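Local coordinates for protein ricin B-related lectin (Polyporus squamosus, PDB 5MUA) that binds galactose through a ricin-type beta-trefoil lectin domain and joins to it a papain-like, calcium-dependent cysteine protease domain, here blocked by E-64, at residues A29-I37 against T82-T90; S175-T183 against F227-L235. One frame throughout, in Å; residues are numbered along the deposited sequence. Where two conformers were deposited one is given.

Contact 1 (A29-I37 against T82-T90). With GAL (beta-D-galactopyranose), chain J.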
# COMPACT_ATOMS: atom_id res chain seq x y z
N ALA B 29 27.61 -13.98 22.67
CA ALA B 29 26.94 -14.72 23.74
C ALA B 29 27.16 -14.06 25.07
O ALA B 29 26.31 -14.15 25.95
CB ALA B 29 27.46 -16.17 23.89
N ASN B 30 28.36 -13.59 25.30
CA ASN B 30 28.73 -13.16 26.65
C ASN B 30 28.92 -11.66 26.76
O ASN B 30 29.41 -11.21 27.77
CB ASN B 30 30.07 -13.84 26.98
CG ASN B 30 30.01 -15.32 26.76
OD1 ASN B 30 29.13 -16.00 27.31
ND2 ASN B 30 30.88 -15.82 25.91
N LYS B 31 28.59 -10.88 25.74
CA LYS B 31 28.83 -9.41 25.72
C LYS B 31 27.53 -8.76 25.13
O LYS B 31 27.15 -9.04 24.02
CB LYS B 31 30.05 -9.14 24.81
CG LYS B 31 30.12 -7.81 24.13
CD LYS B 31 30.95 -6.88 24.96
CE LYS B 31 31.25 -5.57 24.29
NZ LYS B 31 30.07 -4.92 23.74
N SER B 32 26.89 -7.86 25.86
CA SER B 32 25.76 -7.11 25.33
C SER B 32 26.28 -5.98 24.42
O SER B 32 27.41 -5.56 24.59
CB SER B 32 24.92 -6.61 26.51
OG SER B 32 24.17 -7.68 27.12
N PRO B 33 25.48 -5.50 23.43
CA PRO B 33 25.87 -4.34 22.65
C PRO B 33 25.95 -3.08 23.54
O PRO B 33 25.10 -2.85 24.41
CB PRO B 33 24.74 -4.15 21.61
CG PRO B 33 23.55 -4.81 22.24
CD PRO B 33 24.09 -5.92 23.14
N ASP B 34 27.02 -2.35 23.36
CA ASP B 34 27.21 -1.10 24.12
C ASP B 34 26.39 0.01 23.53
O ASP B 34 26.26 0.16 22.30
CB ASP B 34 28.67 -0.68 24.12
CG ASP B 34 29.59 -1.74 24.75
OD1 ASP B 34 29.25 -2.24 25.83
OD2 ASP B 34 30.58 -2.10 24.13
N VAL B 35 25.89 0.89 24.39
CA VAL B 35 25.49 2.20 23.94
C VAL B 35 26.79 2.92 23.66
O VAL B 35 27.71 2.92 24.52
CB VAL B 35 24.62 2.97 24.99
CG1 VAL B 35 24.39 4.41 24.57
CG2 VAL B 35 23.29 2.30 25.18
N ILE B 36 26.90 3.58 22.52
CA ILE B 36 28.15 4.17 22.02
C ILE B 36 27.88 5.59 21.53
O ILE B 36 26.72 6.03 21.35
CB ILE B 36 28.83 3.34 20.90
CG1 ILE B 36 27.89 3.20 19.63
CG2 ILE B 36 29.19 1.93 21.39
CD1 ILE B 36 28.52 2.58 18.36
N ILE B 37 28.96 6.34 21.39
CA ILE B 37 28.91 7.64 20.74
C ILE B 37 28.91 7.43 19.23
O ILE B 37 29.49 6.48 18.74
CB ILE B 37 30.10 8.56 21.14
CG1 ILE B 37 31.47 7.97 20.68
CG2 ILE B 37 30.02 8.86 22.62
CD1 ILE B 37 32.74 8.81 21.04
N THR B 82 30.35 1.95 35.23
CA THR B 82 29.54 0.83 34.81
C THR B 82 28.99 1.03 33.39
O THR B 82 28.49 2.09 33.08
CB THR B 82 28.34 0.69 35.75
OG1 THR B 82 28.84 0.43 37.09
CG2 THR B 82 27.42 -0.44 35.33
N ALA B 83 29.08 -0.01 32.57
CA ALA B 83 28.71 0.09 31.14
C ALA B 83 27.22 0.35 31.05
O ALA B 83 26.42 -0.25 31.81
CB ALA B 83 29.02 -1.22 30.41
N ILE B 84 26.88 1.12 30.04
CA ILE B 84 25.49 1.34 29.62
C ILE B 84 25.36 0.50 28.33
O ILE B 84 26.11 0.72 27.40
CB ILE B 84 25.16 2.82 29.29
CG1 ILE B 84 25.42 3.77 30.46
CG2 ILE B 84 23.71 2.93 28.79
CD1 ILE B 84 24.56 3.54 31.67
N ILE B 85 24.40 -0.41 28.29
CA ILE B 85 24.26 -1.40 27.23
C ILE B 85 22.83 -1.36 26.70
O ILE B 85 21.94 -0.73 27.29
CB ILE B 85 24.62 -2.81 27.77
CG1 ILE B 85 23.66 -3.27 28.87
CG2 ILE B 85 26.07 -2.83 28.26
CD1 ILE B 85 23.87 -4.67 29.44
N GLY B 86 22.60 -2.13 25.64
CA GLY B 86 21.28 -2.45 25.17
C GLY B 86 20.92 -3.88 25.58
O GLY B 86 21.73 -4.77 25.41
N TYR B 87 19.79 -4.08 26.23
CA TYR B 87 19.45 -5.40 26.77
C TYR B 87 17.96 -5.66 26.44
O TYR B 87 17.17 -4.72 26.29
CB TYR B 87 19.68 -5.41 28.26
CG TYR B 87 19.94 -6.75 28.88
CD1 TYR B 87 21.18 -7.40 28.73
CD2 TYR B 87 18.98 -7.37 29.63
CE1 TYR B 87 21.42 -8.64 29.29
CE2 TYR B 87 19.22 -8.62 30.19
CZ TYR B 87 20.46 -9.22 30.03
OH TYR B 87 20.70 -10.43 30.62
N ARG B 88 17.58 -6.92 26.43
CA ARG B 88 16.18 -7.30 26.32
C ARG B 88 15.39 -6.71 27.47
O ARG B 88 15.94 -6.49 28.58
CB ARG B 88 16.03 -8.82 26.32
CG ARG B 88 16.35 -9.46 27.66
CD ARG B 88 16.36 -11.01 27.63
NE ARG B 88 16.72 -11.50 28.95
CZ ARG B 88 15.94 -11.52 30.03
NH1 ARG B 88 14.67 -11.15 29.98
NH2 ARG B 88 16.43 -11.97 31.18
N PRO B 89 14.11 -6.45 27.25
CA PRO B 89 13.33 -5.88 28.31
C PRO B 89 13.19 -6.77 29.53
O PRO B 89 12.83 -7.96 29.41
CB PRO B 89 11.94 -5.68 27.68
CG PRO B 89 11.90 -6.55 26.46
CD PRO B 89 13.34 -6.55 25.97
N THR B 90 13.43 -6.22 30.72
CA THR B 90 13.27 -7.00 31.95
C THR B 90 12.20 -6.45 32.89
O THR B 90 11.89 -7.10 33.88
CB THR B 90 14.61 -7.03 32.71
OG1 THR B 90 14.92 -5.70 33.07
CG2 THR B 90 15.72 -7.69 31.88
C1 GAL J . 21.95 -8.31 34.75
C2 GAL J . 20.80 -7.31 34.63
C3 GAL J . 20.43 -6.94 33.21
C4 GAL J . 21.72 -6.57 32.45
C5 GAL J . 22.80 -7.67 32.63
C6 GAL J . 24.14 -7.31 32.03
O1 GAL J . 22.30 -8.32 36.10
O2 GAL J . 19.64 -7.89 35.26
O3 GAL J . 19.45 -5.87 33.29
O4 GAL J . 22.17 -5.31 33.02
O5 GAL J . 23.06 -7.91 34.02
O6 GAL J . 24.99 -8.44 32.15
O HOH W 1 22.19 -8.21 25.46
O HOH W 2 28.82 0.61 27.47
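Ser32 meets the rim of the Tyr87 ring rather than its face: its OG lies near the ring plane, 3.4 Å from Tyr87 CD1. The contact belongs to a ricin-type beta-trefoil lectin domain, and Tyr87 is the aromatic platform of its sugar site. One face of the ring carries the galactose, with GAL C4 3.6 Å above the plane and over the ring centre, the CH-pi arrangement by which lectins commonly receive galactose. Serine is short enough to set OG beside the ring edge, and the hydroxyl hydrogen-bonds a water at 2.6 Å that makes a weak bond to Gly86 O. CD1 of Ile85 lies between Ser32 CB and GAL C6, 3.7 Å from each. CG1 of Ile85 sits between the backbone N and the carbonyl carbon (chi1 63°), which sends the chain toward the galactose. Asp72, Gly75, His76 and Asn94 supply hydrogen bonds to the same sugar.

Behind the pocket the backbones form a single beta bridge, Asp34 with Ile85. Gly86 N gives a nearly straight bond to Pro33 O (165° at the hydrogen), and Val35 N donates to Ile84 O. Glycine suits position 86 because a side chain there would point beside the Pro33 ring, close to Pro33 CG; Pro33 CD packs 3.5 Å from Gly86 O. Val35 and Ile84 run alongside each other, CG2 to CG2 at 3.7 Å, and both side chains also touch Val130 of strand 129-133. Asp34 turns its CB away from Ile85, and its carboxylate forms a salt bridge with Lys31, whose NZ comes from above the carboxylate plane to Asp34 OD2 at 2.9 Å and also donates to Ser32 O.

Contact 2 (S175-T183 against F227-L235); sequences SDGLYLVLT and FKANGFALL. With CA (calcium ion), chain E; CA (calcium ion), chain D; E64 (N-[N-[1-hydroxycarboxyethyl-carbonyl]leucylamino-butyl]-guanidine), chain F.
Leu180 lays its CD2 methyl against CD2 of Leu234, 3.7 Å away, the two side chains extending in parallel from their strands. With CG anti to the backbone N (chi1 175°), Leu180 also brings CD2 to Phe227 CZ, crossing that side chain at about a right angle, while its CB meets Phe232 CD2. Leu182 reaches Leu234 CD2 too, and Leu182 and Leu234 continue onto Val219 and Trp222 of helix 208-226, a mainly apolar setting that suits branched aliphatic chains.

Tyr179 points to the other side of the sheet. Its ring turns an edge to the backbone N of Leu235 and has Leu235 CD1 over the rim of one face, while CE1 touches Ala233 CB. Tyr179 OH accepts a bond from Asp176 N (3.0 Å), tying the aromatic to the turn that carries the metal ligands.

These are two parallel strands of the papain-like protease domain, linked through helices 184-194 and 208-226. Leu180 is gripped twice: its N donates to Ala233 O at 2.7 Å, and its O accepts an almost straight bond from Leu235 N (178° at the hydrogen). Leu235 O is buried without a partner in the model. Ala233 N donates to Leu178 O.

A methyl is all that Ala233 presents to Asp176, whose OD2 lies 3.2 Å from Ala233 CB. Asp176 OD1 bridges both calcium ions, and OD2 joins it on one of them; Ser175 O completes this chain's share of the other, also bound at 2.2 Å by O4 of E64, an inhibitor held by the second subunit. Glu204, Asp207, Asp209 and Asp210 of that subunit supply the remaining protein ligands.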
# COMPACT_ATOMS: atom_id res chain seq x y z
N SER B 175 -4.31 6.59 11.27
CA SER B 175 -3.99 5.20 11.44
C SER B 175 -3.35 4.79 12.77
O SER B 175 -3.65 3.75 13.29
CB SER B 175 -3.08 4.75 10.29
OG SER B 175 -3.72 5.04 9.07
N ASP B 176 -2.44 5.63 13.27
CA ASP B 176 -1.58 5.32 14.40
C ASP B 176 -1.50 6.51 15.34
O ASP B 176 -2.03 7.56 15.06
CB ASP B 176 -0.20 4.92 13.91
CG ASP B 176 -0.26 3.62 13.04
OD1 ASP B 176 -0.66 2.57 13.59
OD2 ASP B 176 0.09 3.69 11.85
N GLY B 177 -0.90 6.27 16.48
CA GLY B 177 -0.78 7.28 17.53
C GLY B 177 0.50 8.09 17.58
O GLY B 177 0.47 9.25 18.02
N LEU B 178 1.64 7.48 17.25
CA LEU B 178 2.93 8.11 17.39
C LEU B 178 3.68 7.83 16.12
O LEU B 178 3.79 6.68 15.70
CB LEU B 178 3.71 7.49 18.56
CG LEU B 178 5.10 8.12 18.78
CD1 LEU B 178 5.00 9.60 19.17
CD2 LEU B 178 5.93 7.30 19.81
N TYR B 179 4.11 8.90 15.48
CA TYR B 179 4.81 8.78 14.20
C TYR B 179 6.28 9.21 14.26
O TYR B 179 6.58 10.30 14.76
CB TYR B 179 4.11 9.66 13.17
CG TYR B 179 2.78 9.16 12.78
CD1 TYR B 179 2.65 8.21 11.81
CD2 TYR B 179 1.61 9.54 13.50
CE1 TYR B 179 1.41 7.70 11.44
CE2 TYR B 179 0.35 9.09 13.10
CZ TYR B 179 0.27 8.15 12.07
OH TYR B 179 -0.95 7.66 11.70
N LEU B 180 7.15 8.43 13.63
CA LEU B 180 8.50 8.88 13.26
C LEU B 180 8.43 9.70 11.98
O LEU B 180 7.78 9.31 11.00
CB LEU B 180 9.49 7.75 13.07
CG LEU B 180 10.90 8.11 12.56
CD1 LEU B 180 11.55 8.98 13.66
CD2 LEU B 180 11.70 6.81 12.37
N VAL B 181 9.06 10.84 12.01
CA VAL B 181 9.15 11.71 10.84
C VAL B 181 10.47 11.34 10.17
O VAL B 181 11.55 11.48 10.75
CB VAL B 181 9.14 13.22 11.23
CG1 VAL B 181 9.45 14.13 10.05
CG2 VAL B 181 7.83 13.62 11.89
N LEU B 182 10.39 10.88 8.92
CA LEU B 182 11.56 10.47 8.18
C LEU B 182 12.28 11.64 7.56
O LEU B 182 11.66 12.66 7.27
CB LEU B 182 11.13 9.55 7.01
CG LEU B 182 10.47 8.28 7.56
CD1 LEU B 182 9.89 7.56 6.36
CD2 LEU B 182 11.44 7.37 8.32
N THR B 183 13.55 11.42 7.25
CA THR B 183 14.32 12.38 6.47
C THR B 183 14.08 12.16 4.99
O THR B 183 13.61 11.10 4.53
CB THR B 183 15.83 12.23 6.69
OG1 THR B 183 16.27 10.95 6.25
CG2 THR B 183 16.23 12.42 8.21
N PHE B 227 12.82 -1.70 11.96
CA PHE B 227 12.69 -1.33 13.37
C PHE B 227 12.17 -2.48 14.19
O PHE B 227 11.07 -2.99 13.93
CB PHE B 227 11.83 -0.11 13.55
CG PHE B 227 12.39 1.11 12.86
CD1 PHE B 227 13.42 1.81 13.42
CD2 PHE B 227 11.91 1.55 11.67
CE1 PHE B 227 13.92 2.94 12.80
CE2 PHE B 227 12.43 2.68 11.02
CZ PHE B 227 13.44 3.35 11.60
N LYS B 228 12.97 -2.93 15.13
CA LYS B 228 12.56 -4.06 16.02
C LYS B 228 11.71 -3.62 17.19
O LYS B 228 10.99 -4.40 17.82
CB LYS B 228 13.76 -4.90 16.43
CG LYS B 228 14.44 -5.60 15.24
CD LYS B 228 15.88 -6.05 15.50
CE LYS B 228 16.04 -6.98 16.72
NZ LYS B 228 15.67 -8.42 16.51
N ALA B 229 11.76 -2.33 17.50
CA ALA B 229 10.82 -1.78 18.52
C ALA B 229 9.42 -1.71 17.92
O ALA B 229 9.28 -1.67 16.71
CB ALA B 229 11.29 -0.36 18.93
N ASN B 230 8.42 -1.77 18.75
CA ASN B 230 7.07 -1.44 18.37
C ASN B 230 6.61 -0.09 18.98
O ASN B 230 7.44 0.64 19.56
CB ASN B 230 6.21 -2.62 18.81
CG ASN B 230 6.07 -2.68 20.27
OD1 ASN B 230 6.65 -1.86 21.00
ND2 ASN B 230 5.21 -3.62 20.75
N GLY B 231 5.34 0.26 18.81
CA GLY B 231 4.78 1.39 19.48
C GLY B 231 4.92 2.72 18.79
O GLY B 231 4.66 3.75 19.40
N PHE B 232 5.28 2.70 17.51
CA PHE B 232 5.22 3.89 16.66
C PHE B 232 5.07 3.41 15.19
O PHE B 232 5.28 2.22 14.89
CB PHE B 232 6.51 4.71 16.74
CG PHE B 232 7.72 4.02 16.16
CD1 PHE B 232 8.37 2.97 16.83
CD2 PHE B 232 8.28 4.46 14.98
CE1 PHE B 232 9.51 2.35 16.26
CE2 PHE B 232 9.42 3.85 14.46
CZ PHE B 232 10.02 2.79 15.08
N ALA B 233 4.77 4.39 14.33
CA ALA B 233 4.64 4.15 12.91
C ALA B 233 5.46 5.16 12.20
O ALA B 233 5.93 6.12 12.79
CB ALA B 233 3.18 4.26 12.48
N LEU B 234 5.64 4.93 10.91
CA LEU B 234 6.31 5.88 10.03
C LEU B 234 5.29 6.74 9.32
O LEU B 234 4.33 6.20 8.70
CB LEU B 234 7.17 5.13 9.01
CG LEU B 234 8.26 4.15 9.50
CD1 LEU B 234 9.10 3.67 8.36
CD2 LEU B 234 9.16 4.70 10.61
N LEU B 235 5.46 8.06 9.36
CA LEU B 235 4.55 8.96 8.66
C LEU B 235 4.73 8.88 7.16
O LEU B 235 5.79 9.16 6.68
CB LEU B 235 4.73 10.43 9.09
CG LEU B 235 3.74 11.42 8.42
CD1 LEU B 235 2.27 11.06 8.63
CD2 LEU B 235 4.03 12.82 8.85
CA CA E . -2.76 1.59 13.81
CA CA D . 0.34 1.22 11.56
C1 E64 F . -5.51 -3.71 14.59
O1 E64 F . -6.37 -4.58 14.86
O2 E64 F . -4.31 -3.95 14.47
C2 E64 F . -6.02 -2.33 14.26
C3 E64 F . -5.16 -1.32 15.05
O3 E64 F . -5.58 -1.58 16.43
C4 E64 F . -5.51 0.08 14.71
O4 E64 F . -4.76 0.85 14.15
N1 E64 F . -6.67 0.48 15.11
C6 E64 F . -7.30 1.79 15.03
C7 E64 F . -8.10 2.17 13.78
C8 E64 F . -7.73 1.49 12.47
C9 E64 F . -6.65 2.43 11.91
C10 E64 F . -9.02 1.52 11.64
C11 E64 F . -7.63 2.59 16.30
O5 E64 F . -8.38 1.96 17.05
N2 E64 F . -7.21 3.87 16.57
C12 E64 F . -6.17 4.68 15.92
C13 E64 F . -6.55 5.41 14.64
C14 E64 F . -7.07 6.77 14.94
C15 E64 F . -8.51 6.72 15.34
N3 E64 F . -9.15 7.83 14.72
C16 E64 F . -9.04 9.02 15.27
N4 E64 F . -9.32 10.11 14.58
N5 E64 F . -8.56 9.09 16.49
O HOH W 3 1.80 2.16 9.97
O HOH W 4 -2.91 2.32 16.11

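In the fold
Contact 1 closes before contact 2 opens along the chain, and the two sit in different modules: residues 29-37 and 82-90 in the beta-trefoil lectin domain, residues 175-183 and 227-235 in the papain-like part. Their centres are 24 Å apart and their nearest atoms about 9 Å, so they do not touch. The centre of the first lies about 21 Å from the centre of the chain, on strands 35-39 and 82-87 beside the galactose; that of the second lies about 7 Å from it, joining strands 178-180 and 233-243 where calcium ions are shared with the other subunit. The galactose site and the calcium-bridged subunit junction thus fall in different parts of the chain, consistent with a chimerolectin.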